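Local coordinates for protein aminotransferase (Bacillus subtilis, PDB 6L1O) that transfers amino groups with the help of pyridoxal 5'-phosphate as part of the pathway that makes the dipeptide antibiotic bacilysin, at residues Lys311-Trp315 with Val381-Gln385. Numbering follows the deposited sequence.
Sequences KELGW and VTRIQ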
ATOM      1  N   LYS B 311      44.756   2.932   2.295  1.00 25.43           N
ATOM      2  CA  LYS B 311      45.998   2.447   1.741  1.00 27.66           C
ATOM      3  C   LYS B 311      46.171   2.780   0.292  1.00 28.17           C
ATOM      4  O   LYS B 311      47.267   3.232  -0.095  1.00 31.05           O
ATOM      5  CB  LYS B 311      46.160   0.908   1.910  1.00 28.27           C
ATOM      6  N   GLU B 312      45.135   2.538  -0.517  1.00 23.35           N
ATOM      7  CA  GLU B 312      45.238   2.642  -1.948  1.00 25.74           C
ATOM      8  C   GLU B 312      45.013   4.055  -2.490  1.00 28.55           C
ATOM      9  O   GLU B 312      45.636   4.473  -3.474  1.00 28.96           O
ATOM     10  CB  GLU B 312      44.308   1.667  -2.646  1.00 28.38           C
ATOM     11  CG  GLU B 312      44.612   0.206  -2.367  1.00 32.68           C
ATOM     12  CD  GLU B 312      46.015  -0.224  -2.791  1.00 39.03           C
ATOM     13  OE1 GLU B 312      46.362  -0.055  -3.990  1.00 44.39           O
ATOM     14  OE2 GLU B 312      46.769  -0.722  -1.921  1.00 43.20           O
ATOM     15  N   LEU B 313      44.096   4.764  -1.877  1.00 27.70           N
ATOM     16  CA  LEU B 313      43.668   6.086  -2.404  1.00 26.55           C
ATOM     17  C   LEU B 313      44.156   7.215  -1.545  1.00 27.02           C
ATOM     18  O   LEU B 313      44.116   8.374  -1.988  1.00 31.57           O
ATOM     19  CB  LEU B 313      42.152   6.160  -2.507  1.00 23.65           C
ATOM     20  CG  LEU B 313      41.457   5.086  -3.297  1.00 22.05           C
ATOM     21  CD1 LEU B 313      39.939   5.203  -3.160  1.00 22.78           C
ATOM     22  CD2 LEU B 313      41.870   5.136  -4.753  1.00 24.16           C
ATOM     23  N   GLY B 314      44.566   6.924  -0.305  1.00 25.30           N
ATOM     24  CA  GLY B 314      44.770   7.993   0.671  1.00 25.76           C
ATOM     25  C   GLY B 314      43.469   8.660   1.119  1.00 28.53           C
ATOM     26  O   GLY B 314      43.468   9.800   1.579  1.00 29.98           O
ATOM     27  N   TRP B 315      42.349   7.930   0.989  1.00 27.07           N
ATOM     28  CA  TRP B 315      41.003   8.442   1.352  1.00 27.57           C
ATOM     29  C   TRP B 315      40.599   7.962   2.749  1.00 29.47           C
ATOM     30  O   TRP B 315      40.146   6.832   2.912  1.00 27.85           O
ATOM     31  CB  TRP B 315      39.969   8.000   0.317  1.00 26.81           C
ATOM     32  CG  TRP B 315      38.653   8.740   0.347  1.00 23.57           C
ATOM     33  CD1 TRP B 315      38.317   9.789   1.167  1.00 24.43           C
ATOM     34  CD2 TRP B 315      37.552   8.536  -0.511  1.00 23.01           C
ATOM     35  NE1 TRP B 315      37.044  10.233   0.867  1.00 23.02           N
ATOM     36  CE2 TRP B 315      36.560   9.487  -0.166  1.00 22.76           C
ATOM     37  CE3 TRP B 315      37.282   7.633  -1.559  1.00 26.06           C
ATOM     38  CZ2 TRP B 315      35.342   9.544  -0.798  1.00 20.14           C
ATOM     39  CZ3 TRP B 315      36.032   7.694  -2.187  1.00 24.58           C
ATOM     40  CH2 TRP B 315      35.094   8.649  -1.803  1.00 22.97           C
ATOM     41  N   VAL B 381      37.624   0.540  -5.638  1.00 22.23           N
ATOM     42  CA  VAL B 381      38.872   1.194  -5.265  1.00 26.05           C
ATOM     43  C   VAL B 381      39.899   1.167  -6.416  1.00 26.14           C
ATOM     44  O   VAL B 381      40.540   2.190  -6.706  1.00 26.77           O
ATOM     45  CB  VAL B 381      39.474   0.600  -4.013  1.00 24.31           C
ATOM     46  CG1 VAL B 381      40.875   1.149  -3.772  1.00 28.69           C
ATOM     47  CG2 VAL B 381      38.581   0.882  -2.821  1.00 25.64           C
ATOM     48  N   THR B 382      40.017   0.025  -7.078  1.00 24.46           N
ATOM     49  CA  THR B 382      40.918  -0.108  -8.237  1.00 28.10           C
ATOM     50  C   THR B 382      40.653   0.919  -9.331  1.00 28.94           C
ATOM     51  O   THR B 382      41.594   1.509  -9.900  1.00 32.74           O
ATOM     52  CB  THR B 382      40.846  -1.506  -8.850  1.00 30.16           C
ATOM     53  OG1 THR B 382      41.349  -2.431  -7.898  1.00 30.91           O
ATOM     54  CG2 THR B 382      41.689  -1.620 -10.163  1.00 29.23           C
ATOM     55  N   ARG B 383      39.393   1.162  -9.609  1.00 24.47           N
ATOM     56  CA  ARG B 383      39.009   2.103 -10.654  1.00 27.84           C
ATOM     57  C   ARG B 383      39.285   3.548 -10.264  1.00 29.53           C
ATOM     58  O   ARG B 383      39.752   4.337 -11.089  1.00 29.82           O
ATOM     59  CB  ARG B 383      37.554   1.930 -11.041  1.00 26.31           C
ATOM     60  CG  ARG B 383      37.238   0.591 -11.673  1.00 25.11           C
ATOM     61  CD  ARG B 383      35.792   0.541 -11.989  1.00 26.37           C
ATOM     62  NE  ARG B 383      35.380  -0.710 -12.579  1.00 27.58           N
ATOM     63  CZ  ARG B 383      34.207  -0.913 -13.131  1.00 25.30           C
ATOM     64  NH1 ARG B 383      33.295   0.082 -13.149  1.00 27.71           N
ATOM     65  NH2 ARG B 383      33.921  -2.104 -13.614  1.00 28.33           N
ATOM     66  N   ILE B 384      39.027   3.879  -9.007  1.00 26.15           N
ATOM     67  CA  ILE B 384      39.205   5.224  -8.534  1.00 28.82           C
ATOM     68  C   ILE B 384      40.685   5.577  -8.432  1.00 30.52           C
ATOM     69  O   ILE B 384      41.075   6.739  -8.612  1.00 32.34           O
ATOM     70  CB  ILE B 384      38.481   5.432  -7.188  1.00 27.93           C
ATOM     71  CG1 ILE B 384      36.966   5.370  -7.410  1.00 27.95           C
ATOM     72  CG2 ILE B 384      38.867   6.756  -6.530  1.00 27.03           C
ATOM     73  CD1 ILE B 384      36.149   5.698  -6.129  1.00 30.17           C
ATOM     74  N   GLN B 385      41.508   4.585  -8.106  1.00 31.11           N
ATOM     75  CA  GLN B 385      42.937   4.784  -8.041  1.00 31.71           C
ATOM     76  C   GLN B 385      43.518   5.405  -9.321  1.00 30.18           C
ATOM     77  O   GLN B 385      44.380   6.256  -9.242  1.00 34.98           O
ATOM     78  CB  GLN B 385      43.648   3.483  -7.765  1.00 30.01           C
ATOM     79  CG  GLN B 385      45.027   3.703  -7.191  1.00 33.14           C
ATOM     80  CD  GLN B 385      45.682   2.371  -6.887  1.00 37.08           C
ATOM     81  OE1 GLN B 385      45.670   1.473  -7.733  1.00 42.13           O
ATOM     82  NE2 GLN B 385      46.214   2.220  -5.677  1.00 39.40           N
TER
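The backbones of Leu313 and Gln385 bring their CA atoms to within 5.8 Å, where the last turn of helix 289-313, widened to a pi-type turn, meets helix 374-385 at Val381-Gln385; Gly314 then leaves the helix with positive phi. Leu313 contributes the largest share of the packing. Its CD2 lies 3.4 Å from the backbone N of Gln385, which is itself bonded to Val381 O within its helix, and 3.8 Å from Ile384 CG2, the Leu313 and Ile384 side chains crossing at about a right angle. Val381 has CG1 anti to its backbone N (chi1 171°), which aims that methyl at Glu312 CB, 3.6 Å away, and at Leu313 CG. Farther along, Ile384 CD1 sits at the edge of the Trp315 indole, 4.4 Å from CZ3, while Phe391 stacks on that ring and Trp315 NE1 donates to Glu329 O. On the exposed side, the extended Gln385 chain delivers NE2 to Glu312 twice: a nearly straight bond to the backbone O at 3.2 Å, and a more bent one, 2.8 Å long, to OE1, which it meets from above the carboxylate plane. Two acceptors on one amide nitrogen probably restrict the rotation of the Gln385 amide and tie Gln385 to the widened last turn, so a pair of hydrogen bonds flanks the apolar seam between the C-terminal end of the long helix 289-313 and helix 374-385, well away from the cofactor.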